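Local coordinates for putative tetR-family transcriptional regulator (Streptomyces coelicolor, PDB 3FIW), which probably represses transcription by binding cis-regulatory DNA through a helix-turn-helix domain, as other regulators of the TetR family do, at residues A[41-46]-A[117-122]; A[46-51]-A[57-62]; A[85-90]-A[104-109]; A[92-95]-A[101-104]; A[97-102]-A[137-142]. All coordinates share one frame; numbering follows the deposited sequence.

Contact 1. Residues A[41-46]-A[117-122]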
# COMPACT_ATOMS: atom_id res chain seq x y z
N VAL A 41 -12.97 9.96 13.72
CA VAL A 41 -12.92 11.13 12.83
C VAL A 41 -12.07 10.91 11.57
O VAL A 41 -12.05 11.76 10.68
CB VAL A 41 -12.46 12.44 13.59
CG1 VAL A 41 -13.45 12.80 14.70
CG2 VAL A 41 -11.01 12.32 14.14
N GLY A 42 -11.36 9.79 11.50
CA GLY A 42 -10.48 9.52 10.36
C GLY A 42 -9.13 10.09 10.69
O GLY A 42 -9.02 10.98 11.55
N LEU A 43 -8.09 9.58 10.02
CA LEU A 43 -6.73 10.09 10.21
C LEU A 43 -6.62 11.60 9.93
O LEU A 43 -5.89 12.31 10.61
CB LEU A 43 -5.72 9.31 9.33
CG LEU A 43 -4.20 9.47 9.44
CD1 LEU A 43 -3.66 9.17 10.86
CD2 LEU A 43 -3.47 8.60 8.44
N ASP A 44 -7.34 12.07 8.91
CA ASP A 44 -7.32 13.47 8.51
C ASP A 44 -7.89 14.36 9.59
O ASP A 44 -7.50 15.53 9.66
CB ASP A 44 -8.08 13.67 7.20
CG ASP A 44 -7.27 13.26 5.96
OD1 ASP A 44 -6.06 12.92 6.08
OD2 ASP A 44 -7.85 13.31 4.87
N GLY A 45 -8.79 13.82 10.41
CA GLY A 45 -9.26 14.52 11.64
C GLY A 45 -8.50 14.41 12.98
O GLY A 45 -8.93 14.95 14.01
N VAL A 46 -7.36 13.71 13.01
CA VAL A 46 -6.63 13.52 14.26
C VAL A 46 -5.76 14.78 14.49
O VAL A 46 -5.00 15.18 13.60
CB VAL A 46 -5.79 12.20 14.26
CG1 VAL A 46 -5.00 12.02 15.53
CG2 VAL A 46 -6.70 11.01 14.07
N GLY A 117 -6.41 2.67 9.23
CA GLY A 117 -5.36 1.83 9.81
C GLY A 117 -4.11 1.72 8.97
O GLY A 117 -3.01 1.88 9.50
N ALA A 118 -4.25 1.46 7.66
CA ALA A 118 -3.05 1.27 6.82
C ALA A 118 -2.28 2.55 6.48
O ALA A 118 -1.06 2.53 6.43
CB ALA A 118 -3.32 0.39 5.58
N ARG A 119 -2.98 3.68 6.31
CA ARG A 119 -2.34 5.01 6.17
C ARG A 119 -1.60 5.41 7.43
O ARG A 119 -0.53 6.04 7.37
CB ARG A 119 -3.36 6.11 5.80
CG ARG A 119 -3.88 6.05 4.37
CD ARG A 119 -4.96 7.09 4.16
NE ARG A 119 -4.50 8.39 4.63
CZ ARG A 119 -5.28 9.41 5.01
NH1 ARG A 119 -4.70 10.52 5.41
NH2 ARG A 119 -6.61 9.35 4.96
N LEU A 120 -2.18 5.06 8.57
CA LEU A 120 -1.50 5.29 9.83
C LEU A 120 -0.20 4.50 9.88
O LEU A 120 0.86 5.05 10.24
CB LEU A 120 -2.40 4.90 11.02
CG LEU A 120 -1.85 5.13 12.43
CD1 LEU A 120 -1.80 6.61 12.83
CD2 LEU A 120 -2.67 4.30 13.44
N HIS A 121 -0.26 3.22 9.54
CA HIS A 121 0.94 2.38 9.51
C HIS A 121 2.01 2.90 8.56
O HIS A 121 3.15 3.19 8.98
CB HIS A 121 0.53 0.98 9.09
CG HIS A 121 1.58 -0.06 9.34
ND1 HIS A 121 2.32 -0.63 8.31
CD2 HIS A 121 1.98 -0.67 10.47
CE1 HIS A 121 3.11 -1.56 8.82
NE2 HIS A 121 2.93 -1.60 10.13
N ALA A 122 1.63 3.04 7.30
CA ALA A 122 2.54 3.51 6.22
C ALA A 122 3.16 4.87 6.55
O ALA A 122 4.36 5.09 6.31
CB ALA A 122 1.84 3.55 4.87
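L43 reaches from the loop after helix 27-41 toward helix 117-123 and divides its two methyls between R119 and L120. With CG anti to the backbone N, the branch carries CD2 onto the root of the arginine, 3.6 Å from R119 CB, and CD1 to the end of the neighbouring leucine, 3.7 Å from L120 CD1. R119 then doubles back over the same methyl: a bend at chi3 (50°) brings the guanidinium round with one face over L43 CD2, which is 3.8 Å from R119 NH1 and 4.0 Å from R119 CZ. The edge of that flat group is used by D44. R119 NH1 donates to D44 OD1 over 2.8 Å in a nearly straight salt-bridging hydrogen bond (170° at the hydrogen). The oxygen sits in the guanidinium plane, yet the nitrogen approaches from above the carboxylate; the planes are 64° apart, and the pair engages through one oxygen and one nitrogen. Cut back to an alanine, R119 would probably leave the D44 carboxylate without its charged mate and the L43 methyl less covered. D116, just ahead of the helix, accepts from the backbone N of L43, while L38 and L73 flank the leucines. An apolar centre with an ion pair at its margin thus joins the DNA-binding domain to the C-terminal core, an interface typical of the TetR fold; in TetR the interface between these domains takes part in relaying ligand binding to the DNA-binding helices, and a like role here is only inferred.

Contact 2. Residues A[46-51]-A[57-62]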
# COMPACT_ATOMS: atom_id res chain seq x y z
N VAL A 46 -7.36 13.71 13.01
CA VAL A 46 -6.63 13.52 14.26
C VAL A 46 -5.76 14.78 14.49
O VAL A 46 -5.00 15.18 13.60
CB VAL A 46 -5.79 12.20 14.26
CG1 VAL A 46 -5.00 12.02 15.53
CG2 VAL A 46 -6.70 11.01 14.07
N SER A 47 -5.95 15.42 15.65
CA SER A 47 -5.14 16.54 16.08
C SER A 47 -5.04 16.48 17.58
O SER A 47 -5.85 15.83 18.26
CB SER A 47 -5.74 17.89 15.67
OG SER A 47 -7.04 18.03 16.19
N THR A 48 -4.00 17.12 18.08
CA THR A 48 -3.81 17.29 19.50
C THR A 48 -4.99 18.01 20.14
O THR A 48 -5.49 17.59 21.20
CB THR A 48 -2.51 18.04 19.75
OG1 THR A 48 -1.48 17.35 19.02
CG2 THR A 48 -2.15 18.06 21.23
N ARG A 49 -5.45 19.08 19.50
CA ARG A 49 -6.55 19.81 20.09
C ARG A 49 -7.81 18.95 20.21
O ARG A 49 -8.51 18.99 21.23
CB ARG A 49 -6.73 21.23 19.46
CG ARG A 49 -7.86 21.45 18.52
CD ARG A 49 -9.03 22.21 19.16
NE ARG A 49 -10.13 22.39 18.19
CZ ARG A 49 -10.92 21.40 17.74
NH1 ARG A 49 -10.78 20.15 18.17
NH2 ARG A 49 -11.87 21.66 16.84
N ARG A 50 -8.07 18.11 19.22
CA ARG A 50 -9.26 17.30 19.22
C ARG A 50 -9.16 16.17 20.25
O ARG A 50 -10.13 15.86 20.96
CB ARG A 50 -9.48 16.75 17.81
CG ARG A 50 -10.90 16.79 17.34
CD ARG A 50 -10.89 16.84 15.84
NE ARG A 50 -12.23 17.07 15.31
CZ ARG A 50 -12.50 17.29 14.03
NH1 ARG A 50 -11.51 17.30 13.13
NH2 ARG A 50 -13.75 17.48 13.65
N LEU A 51 -7.97 15.57 20.36
CA LEU A 51 -7.69 14.58 21.38
C LEU A 51 -7.83 15.17 22.78
O LEU A 51 -8.45 14.54 23.66
CB LEU A 51 -6.30 13.96 21.15
CG LEU A 51 -5.65 13.01 22.17
CD1 LEU A 51 -6.47 11.75 22.43
CD2 LEU A 51 -4.28 12.66 21.68
N VAL A 57 -9.26 17.73 28.64
CA VAL A 57 -8.11 18.41 29.25
C VAL A 57 -7.68 19.62 28.42
O VAL A 57 -8.11 19.78 27.26
CB VAL A 57 -6.89 17.46 29.49
CG1 VAL A 57 -7.27 16.30 30.40
CG2 VAL A 57 -6.28 16.95 28.19
N GLU A 58 -6.86 20.47 29.03
CA GLU A 58 -6.17 21.56 28.34
C GLU A 58 -5.20 21.00 27.31
O GLU A 58 -4.40 20.10 27.61
CB GLU A 58 -5.37 22.42 29.33
CG GLU A 58 -6.24 23.18 30.34
CD GLU A 58 -7.28 24.03 29.65
OE1 GLU A 58 -8.48 23.64 29.66
OE2 GLU A 58 -6.89 25.07 29.06
N GLN A 59 -5.27 21.54 26.09
CA GLN A 59 -4.41 21.05 25.00
C GLN A 59 -2.88 21.05 25.30
O GLN A 59 -2.20 20.06 24.95
CB GLN A 59 -4.69 21.77 23.68
CG GLN A 59 -3.92 21.17 22.51
CD GLN A 59 -3.95 22.03 21.27
OE1 GLN A 59 -3.16 21.83 20.35
NE2 GLN A 59 -4.87 22.98 21.24
N PRO A 60 -2.34 22.14 25.90
CA PRO A 60 -0.91 22.12 26.28
C PRO A 60 -0.50 21.00 27.25
O PRO A 60 0.65 20.58 27.24
CB PRO A 60 -0.70 23.48 26.93
CG PRO A 60 -1.75 24.35 26.27
CD PRO A 60 -2.94 23.46 26.18
N SER A 61 -1.42 20.50 28.06
CA SER A 61 -1.12 19.35 28.90
C SER A 61 -0.72 18.08 28.12
O SER A 61 -0.08 17.20 28.68
CB SER A 61 -2.27 19.06 29.87
OG SER A 61 -3.23 18.27 29.22
N LEU A 62 -1.10 17.99 26.84
CA LEU A 62 -0.73 16.87 25.99
C LEU A 62 0.65 17.00 25.37
O LEU A 62 1.25 15.98 25.05
CB LEU A 62 -1.76 16.65 24.87
CG LEU A 62 -3.16 16.19 25.30
CD1 LEU A 62 -3.97 15.87 24.04
CD2 LEU A 62 -3.11 15.01 26.29
O HOH W 1 -3.62 20.15 17.56
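Q59 stretches across the first turn of helix 48-55 and touches T48 and R49 along its length. From CB the chain leaves with CG anti to the backbone N (chi1 -173°) and stays extended, which sends the amide over the helix start. CG lies against the T48 methyl, 3.8 Å from T48 CG2. One bond further on, CD rests 3.4 Å from R49 CB. At the tip the amide splits its duties: NE2 is modelled 3.1 Å from R49 CB, a short approach that is doubtful given the unusual R49 torsion, whereas OE1 takes a hydrogen from a water 3.3 Å away. That same water accepts from R49 N at 2.9 Å, so a backbone N-H of the opening helical turn is joined to the glutamine through solvent. The next N-H, of R50, is capped by the side chain of S47, the N-cap residue. These two segments belong to the predicted helix-turn-helix, 48-55 being its first helix and the short helix 60-63 corresponding to the one that in TetR repressors reads DNA. Beneath the polar edge, T48 and L62 lie alongside each other, running opposite ways, with T48 CG2 meeting L62 CB. L62 CD1 reaches deeper, to 3.8 Å from L51 CG and close to the carbonyl of T48. L51 continues inward onto V30 and A34 of helix 27-41, and A52 and L55 flank L62. Within the turn itself, S61 OG donates to E58 O over 2.7 Å, in the carbonyl plane.

Contact 3. Residues A[85-90]-A[104-109]; sequences AAEPLP and TRSFRR
Where the linker behind helix 82-85 runs past the long helix 96-112 of the C-terminal core, E87 bends over S106 and comes near R109. The glutamate chain turns at chi2 (-80°), which lays its aliphatic part on the helix: E87 CG stands 3.3 Å from S106 OG, and E87 CD is 3.8 Å from that hydroxyl oxygen. S106 holds OG anti to its own N (chi1 -178°), which brings the hydroxyl up to the outer side of the corner at E87 CG. Beyond it, E87 OE1 lies 4.3 Å from R109 NH1, obliquely to the guanidinium and farther than a salt bridge. The guanidinium of R109 has R105 O above its centre, one turn back along the same helix. The backbone of the linker is held elsewhere, E87 O accepting from R132 of helix 130-142, and on another side of the helix R105 makes a salt bridge with E194 of the second subunit. Between the linker and this helix the contact is therefore small and loosely specified: carbon against a hydroxyl, plus opposite charges at a distance, which probably attract each other, though this contact alone gives neither end a directional bond.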
# COMPACT_ATOMS: atom_id res chain seq x y z
N ALA A 85 0.94 -8.50 17.54
CA ALA A 85 1.95 -9.00 18.48
C ALA A 85 1.38 -9.91 19.52
O ALA A 85 2.10 -10.65 20.18
CB ALA A 85 2.66 -7.83 19.15
N ALA A 86 0.07 -9.83 19.72
CA ALA A 86 -0.58 -10.72 20.70
C ALA A 86 -0.78 -12.15 20.18
O ALA A 86 -1.19 -13.01 20.94
CB ALA A 86 -1.93 -10.14 21.14
N GLU A 87 -0.51 -12.41 18.89
CA GLU A 87 -0.76 -13.74 18.33
C GLU A 87 0.29 -14.75 18.77
O GLU A 87 1.44 -14.38 18.92
CB GLU A 87 -0.78 -13.68 16.81
CG GLU A 87 -1.93 -12.89 16.29
CD GLU A 87 -3.19 -13.68 16.28
OE1 GLU A 87 -3.25 -14.65 15.49
OE2 GLU A 87 -4.12 -13.34 17.03
N PRO A 88 -0.10 -16.04 18.95
CA PRO A 88 0.94 -17.03 19.32
C PRO A 88 2.00 -17.14 18.22
O PRO A 88 1.69 -16.99 17.03
CB PRO A 88 0.17 -18.35 19.44
CG PRO A 88 -1.30 -18.01 19.34
CD PRO A 88 -1.44 -16.64 18.78
N LEU A 89 3.23 -17.33 18.64
CA LEU A 89 4.33 -17.63 17.74
C LEU A 89 4.22 -19.08 17.22
O LEU A 89 3.72 -19.99 17.92
CB LEU A 89 5.68 -17.42 18.45
CG LEU A 89 6.03 -15.95 18.75
CD1 LEU A 89 7.24 -15.78 19.65
CD2 LEU A 89 6.17 -15.13 17.47
N PRO A 90 4.75 -19.31 16.01
CA PRO A 90 4.60 -20.64 15.45
C PRO A 90 5.47 -21.68 16.22
O PRO A 90 6.55 -21.33 16.69
CB PRO A 90 5.07 -20.46 14.01
CG PRO A 90 5.96 -19.25 14.01
CD PRO A 90 5.52 -18.39 15.13
N THR A 104 -0.23 -13.53 7.77
CA THR A 104 -0.57 -12.42 6.87
C THR A 104 -2.03 -11.99 7.11
O THR A 104 -2.32 -10.76 7.10
CB THR A 104 -0.42 -12.82 5.38
OG1 THR A 104 0.85 -13.37 5.17
CG2 THR A 104 -0.54 -11.58 4.44
N ARG A 105 -2.92 -12.98 7.29
CA ARG A 105 -4.31 -12.70 7.72
C ARG A 105 -4.35 -11.91 9.03
O ARG A 105 -5.14 -10.99 9.19
CB ARG A 105 -5.17 -13.95 7.82
CG ARG A 105 -5.47 -14.66 6.48
CD ARG A 105 -6.08 -16.07 6.74
NE ARG A 105 -6.32 -16.70 5.47
CZ ARG A 105 -6.15 -18.00 5.18
NH1 ARG A 105 -5.72 -18.85 6.10
NH2 ARG A 105 -6.42 -18.45 3.93
N SER A 106 -3.47 -12.24 9.95
CA SER A 106 -3.39 -11.46 11.18
C SER A 106 -3.01 -9.99 10.93
O SER A 106 -3.61 -9.07 11.51
CB SER A 106 -2.44 -12.08 12.21
OG SER A 106 -2.45 -11.28 13.40
N PHE A 107 -1.98 -9.80 10.11
CA PHE A 107 -1.47 -8.48 9.80
C PHE A 107 -2.57 -7.60 9.16
O PHE A 107 -2.74 -6.44 9.56
CB PHE A 107 -0.29 -8.59 8.85
CG PHE A 107 0.42 -7.28 8.59
CD1 PHE A 107 0.86 -6.48 9.65
CD2 PHE A 107 0.65 -6.85 7.28
CE1 PHE A 107 1.55 -5.28 9.36
CE2 PHE A 107 1.30 -5.69 7.00
CZ PHE A 107 1.76 -4.90 8.04
N ARG A 108 -3.25 -8.16 8.15
CA ARG A 108 -4.41 -7.56 7.55
C ARG A 108 -5.47 -7.16 8.59
O ARG A 108 -5.92 -6.03 8.63
CB ARG A 108 -5.02 -8.50 6.52
CG ARG A 108 -6.23 -7.83 5.81
CD ARG A 108 -6.55 -8.47 4.50
NE ARG A 108 -7.82 -8.00 3.94
CZ ARG A 108 -9.03 -8.48 4.23
NH1 ARG A 108 -9.18 -9.50 5.07
NH2 ARG A 108 -10.10 -7.95 3.65
N ARG A 109 -5.90 -8.12 9.39
CA ARG A 109 -6.90 -7.91 10.41
C ARG A 109 -6.46 -6.73 11.33
O ARG A 109 -7.25 -5.84 11.65
CB ARG A 109 -7.09 -9.22 11.20
CG ARG A 109 -8.13 -9.19 12.35
CD ARG A 109 -8.02 -10.44 13.27
NE ARG A 109 -8.15 -11.65 12.46
CZ ARG A 109 -7.22 -12.60 12.32
NH1 ARG A 109 -6.07 -12.56 13.00
NH2 ARG A 109 -7.48 -13.65 11.54

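Contact 4. Residues A[92-95]-A[101-104]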
# COMPACT_ATOMS: atom_id res chain seq x y z
N PRO A 92 7.43 -25.43 16.02
CA PRO A 92 7.93 -26.64 15.36
C PRO A 92 6.90 -27.76 15.29
O PRO A 92 6.25 -28.13 16.29
CB PRO A 92 9.09 -27.05 16.27
CG PRO A 92 9.70 -25.74 16.53
CD PRO A 92 8.54 -24.76 16.73
N GLY A 93 6.77 -28.30 14.09
CA GLY A 93 5.80 -29.35 13.88
C GLY A 93 4.54 -28.78 13.27
O GLY A 93 3.81 -29.53 12.63
N GLU A 94 4.25 -27.49 13.45
CA GLU A 94 3.01 -27.03 12.83
C GLU A 94 3.25 -26.74 11.37
O GLU A 94 4.40 -26.53 10.95
CB GLU A 94 2.26 -25.93 13.57
CG GLU A 94 2.81 -24.57 13.47
CD GLU A 94 1.96 -23.56 14.19
OE1 GLU A 94 0.99 -23.03 13.58
OE2 GLU A 94 2.26 -23.29 15.37
N ASP A 95 2.16 -26.83 10.61
CA ASP A 95 2.16 -26.66 9.18
C ASP A 95 2.60 -25.21 8.89
O ASP A 95 1.89 -24.26 9.23
CB ASP A 95 0.76 -26.97 8.62
CG ASP A 95 0.61 -26.60 7.17
OD1 ASP A 95 1.61 -26.72 6.44
OD2 ASP A 95 -0.51 -26.17 6.76
N LEU A 101 -0.12 -18.26 5.89
CA LEU A 101 -1.39 -17.61 5.58
C LEU A 101 -1.97 -16.92 6.80
O LEU A 101 -2.39 -15.78 6.71
CB LEU A 101 -2.38 -18.65 5.04
CG LEU A 101 -1.92 -19.34 3.72
CD1 LEU A 101 -2.91 -20.43 3.37
CD2 LEU A 101 -1.79 -18.37 2.58
N ARG A 102 -2.03 -17.66 7.91
CA ARG A 102 -2.55 -17.16 9.18
C ARG A 102 -1.84 -15.85 9.65
O ARG A 102 -2.51 -14.86 10.03
CB ARG A 102 -2.49 -18.27 10.23
CG ARG A 102 -3.38 -18.06 11.46
CD ARG A 102 -3.23 -19.15 12.55
NE ARG A 102 -3.10 -20.43 11.88
CZ ARG A 102 -2.11 -21.29 12.12
NH1 ARG A 102 -1.20 -21.00 13.06
NH2 ARG A 102 -2.04 -22.44 11.43
N ASN A 103 -0.50 -15.83 9.58
CA ASN A 103 0.29 -14.61 9.90
C ASN A 103 -0.06 -13.34 9.08
O ASN A 103 -0.20 -12.21 9.61
CB ASN A 103 1.76 -14.93 9.73
CG ASN A 103 2.61 -13.83 10.24
OD1 ASN A 103 2.67 -13.60 11.45
ND2 ASN A 103 3.26 -13.12 9.34
N THR A 104 -0.23 -13.53 7.77
CA THR A 104 -0.57 -12.42 6.87
C THR A 104 -2.03 -11.99 7.11
O THR A 104 -2.32 -10.76 7.10
CB THR A 104 -0.42 -12.82 5.38
OG1 THR A 104 0.85 -13.37 5.17
CG2 THR A 104 -0.54 -11.58 4.44
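E94 and R102 meet because each chain is turned at a different joint. In E94, CG stands between the backbone N and the carbonyl carbon (chi1 77°), and the rest runs out straight, pushing the carboxylate across toward the helix. R102 starts with CG anti to its N, then bends at chi3 (-39°), which swings the guanidinium back along its own helix to face the loop. The result is a salt bridge built on one bond: R102 NH1 donates to E94 OE1 over 3.0 Å, practically straight at 177°. The oxygen lies in the guanidinium plane, at its edge, and is approached nearly along its C-O bond. The two flat groups are close to coplanar, but the second nitrogen hangs back, R102 NH2 being 3.8 Å from E94 OE1, so the pair does not form a two-bond fork. The other carboxylate oxygen, OE2, accepts from the backbone N of E91, which ties the acid to the loop as well and limits its rotation. With an alanine at E94 the carboxylate is gone; R102 NH1 is then likely to be left without its partner across this contact and the guanidinium freer to turn, and the N-H of E91 would lose its acceptor. Just after the glutamate, D95 occupies the N-cap of helix 96-112, its carboxylate reaching H97 N and G98 N in weak bonds. A salt bridge from the residue ahead of an N-cap to the second turn of the helix thus fastens the lead-in loop to the first long helix of the TetR-like C-terminal domain.

Contact 5. Residues A[97-102]-A[137-142]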
# COMPACT_ATOMS: atom_id res chain seq x y z
N HIS A 97 2.79 -23.77 6.22
CA HIS A 97 2.02 -23.25 5.09
C HIS A 97 0.77 -22.53 5.58
O HIS A 97 0.56 -21.40 5.20
CB HIS A 97 1.69 -24.38 4.10
CG HIS A 97 1.11 -23.91 2.80
ND1 HIS A 97 0.29 -22.81 2.69
CD2 HIS A 97 1.17 -24.45 1.55
CE1 HIS A 97 -0.10 -22.67 1.43
NE2 HIS A 97 0.44 -23.64 0.71
N GLY A 98 -0.03 -23.21 6.40
CA GLY A 98 -1.19 -22.64 7.08
C GLY A 98 -0.85 -21.51 8.03
O GLY A 98 -1.60 -20.54 8.12
N TRP A 99 0.26 -21.63 8.76
CA TRP A 99 0.74 -20.55 9.61
C TRP A 99 1.08 -19.33 8.76
O TRP A 99 0.68 -18.20 9.09
CB TRP A 99 1.97 -20.94 10.41
CG TRP A 99 2.54 -19.71 11.14
CD1 TRP A 99 2.17 -19.25 12.38
CD2 TRP A 99 3.51 -18.76 10.64
NE1 TRP A 99 2.86 -18.09 12.69
CE2 TRP A 99 3.70 -17.79 11.65
CE3 TRP A 99 4.26 -18.66 9.46
CZ2 TRP A 99 4.59 -16.73 11.51
CZ3 TRP A 99 5.14 -17.61 9.31
CH2 TRP A 99 5.30 -16.65 10.32
N PHE A 100 1.81 -19.52 7.68
CA PHE A 100 2.12 -18.36 6.80
C PHE A 100 0.87 -17.56 6.40
O PHE A 100 0.81 -16.34 6.54
CB PHE A 100 2.93 -18.80 5.56
CG PHE A 100 3.46 -17.64 4.76
CD1 PHE A 100 4.72 -17.15 4.99
CD2 PHE A 100 2.67 -17.03 3.80
CE1 PHE A 100 5.19 -16.09 4.28
CE2 PHE A 100 3.14 -15.97 3.09
CZ PHE A 100 4.40 -15.50 3.32
N LEU A 101 -0.12 -18.26 5.89
CA LEU A 101 -1.39 -17.61 5.58
C LEU A 101 -1.97 -16.92 6.80
O LEU A 101 -2.39 -15.78 6.71
CB LEU A 101 -2.38 -18.65 5.04
CG LEU A 101 -1.92 -19.34 3.72
CD1 LEU A 101 -2.91 -20.43 3.37
CD2 LEU A 101 -1.79 -18.37 2.58
N ARG A 102 -2.03 -17.66 7.91
CA ARG A 102 -2.55 -17.16 9.18
C ARG A 102 -1.84 -15.85 9.65
O ARG A 102 -2.51 -14.86 10.03
CB ARG A 102 -2.49 -18.27 10.23
CG ARG A 102 -3.38 -18.06 11.46
CD ARG A 102 -3.23 -19.15 12.55
NE ARG A 102 -3.10 -20.43 11.88
CZ ARG A 102 -2.11 -21.29 12.12
NH1 ARG A 102 -1.20 -21.00 13.06
NH2 ARG A 102 -2.04 -22.44 11.43
N MSE A 137 10.90 -16.30 11.40
CA MSE A 137 11.83 -16.71 10.35
C MSE A 137 12.47 -18.06 10.63
O MSE A 137 12.55 -18.87 9.72
CB MSE A 137 12.90 -15.66 10.14
CG MSE A 137 13.48 -15.73 8.74
SE MSE A 137 12.13 -15.13 7.45
CE MSE A 137 11.80 -13.24 7.97
N ASP A 138 12.93 -18.29 11.88
CA ASP A 138 13.51 -19.58 12.30
C ASP A 138 12.56 -20.73 12.08
O ASP A 138 12.97 -21.79 11.59
CB ASP A 138 13.92 -19.54 13.78
CG ASP A 138 15.21 -18.76 14.02
OD1 ASP A 138 15.46 -18.38 15.21
OD2 ASP A 138 15.96 -18.54 13.02
N PHE A 139 11.30 -20.53 12.45
CA PHE A 139 10.26 -21.52 12.19
C PHE A 139 10.14 -21.90 10.71
O PHE A 139 9.98 -23.08 10.39
CB PHE A 139 8.92 -21.01 12.70
CG PHE A 139 7.76 -21.82 12.23
CD1 PHE A 139 7.49 -23.07 12.81
CD2 PHE A 139 6.98 -21.37 11.17
CE1 PHE A 139 6.40 -23.86 12.36
CE2 PHE A 139 5.89 -22.11 10.72
CZ PHE A 139 5.59 -23.37 11.33
N LEU A 140 10.19 -20.90 9.81
CA LEU A 140 10.06 -21.13 8.37
C LEU A 140 11.29 -21.87 7.85
O LEU A 140 11.19 -22.78 7.03
CB LEU A 140 9.85 -19.80 7.62
CG LEU A 140 8.45 -19.14 7.64
CD1 LEU A 140 8.48 -17.78 6.99
CD2 LEU A 140 7.41 -20.06 6.95
N VAL A 141 12.45 -21.46 8.32
CA VAL A 141 13.70 -22.17 7.97
C VAL A 141 13.69 -23.61 8.51
O VAL A 141 14.01 -24.53 7.76
CB VAL A 141 14.95 -21.41 8.48
CG1 VAL A 141 16.27 -22.23 8.24
CG2 VAL A 141 15.02 -19.99 7.89
N ALA A 142 13.34 -23.80 9.78
CA ALA A 142 13.25 -25.16 10.33
C ALA A 142 12.15 -26.01 9.68
O ALA A 142 12.16 -27.23 9.80
CB ALA A 142 13.13 -25.15 11.86
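Behind the packing of W99 and F100 against F139 and L140, the shortest polar bond is a backbone one, A142 N to D138 O at 2.7 Å, internal to helix 130-142; what passes between the helices is apolar. F139 drives its ring edge at one face of the W99 indole, an edge-to-face pair with planes 66° apart and 5.4 Å between the centroids of the phenyl ring and the five-membered ring. The leading atom is F139 CE2, 4.0 Å from W99 CE3 and almost as near to the tryptophan's CB, CG and CD2. With CG anti to the backbone N (W99 chi1 173°), the indole is carried out toward helix 130-142 and offers its face to F139, the two side chains running antiparallel alongside each other. The L140 side chain crosses that of W99 at about a right angle: its branch point comes obliquely to the six-membered ring, L140 CG 4.0 Å from W99 CZ3, with both methyls close by. One of these methyls also reaches the next aromatic, L140 CD1 lying near the plane of the F100 ring at its edge, 4.3 Å from F100 CD1. P90 and E94 of the lead-in loop pack on both W99 and F139, while F100 turns to A153 and M154 of helix 147-170 and to T201 of the second subunit. The short helical segments run nearly antiparallel (152°), their axes 11.3 Å apart, a wide spacing filled by large rings. Antiparallel helix packing of this kind is part of the all-helical, dimeric C-terminal core of TetR-family regulators, here built round W99, F139 and L140.

How the contacts relate
Contact 5 is the buried one, an aromatic and aliphatic seam between helices 96-112 and 130-142, whereas contact 4, its centre 5 Å away, is a surface ion pair on the same helix; E94 joins them by packing on W99 and F139. Contact 3, partly buried, uses that helix further along and has carbon against a hydroxyl and only distant charges. All three lie close to the second subunit. Contacts 1 and 2, both partly buried and on the DNA-binding side, share V46: contact 1 couples this domain to the core with leucines and a salt bridge, while contact 2 is internal to the helix-turn-helix and adds a bridging water. H121 and F107 link contacts 1 and 3.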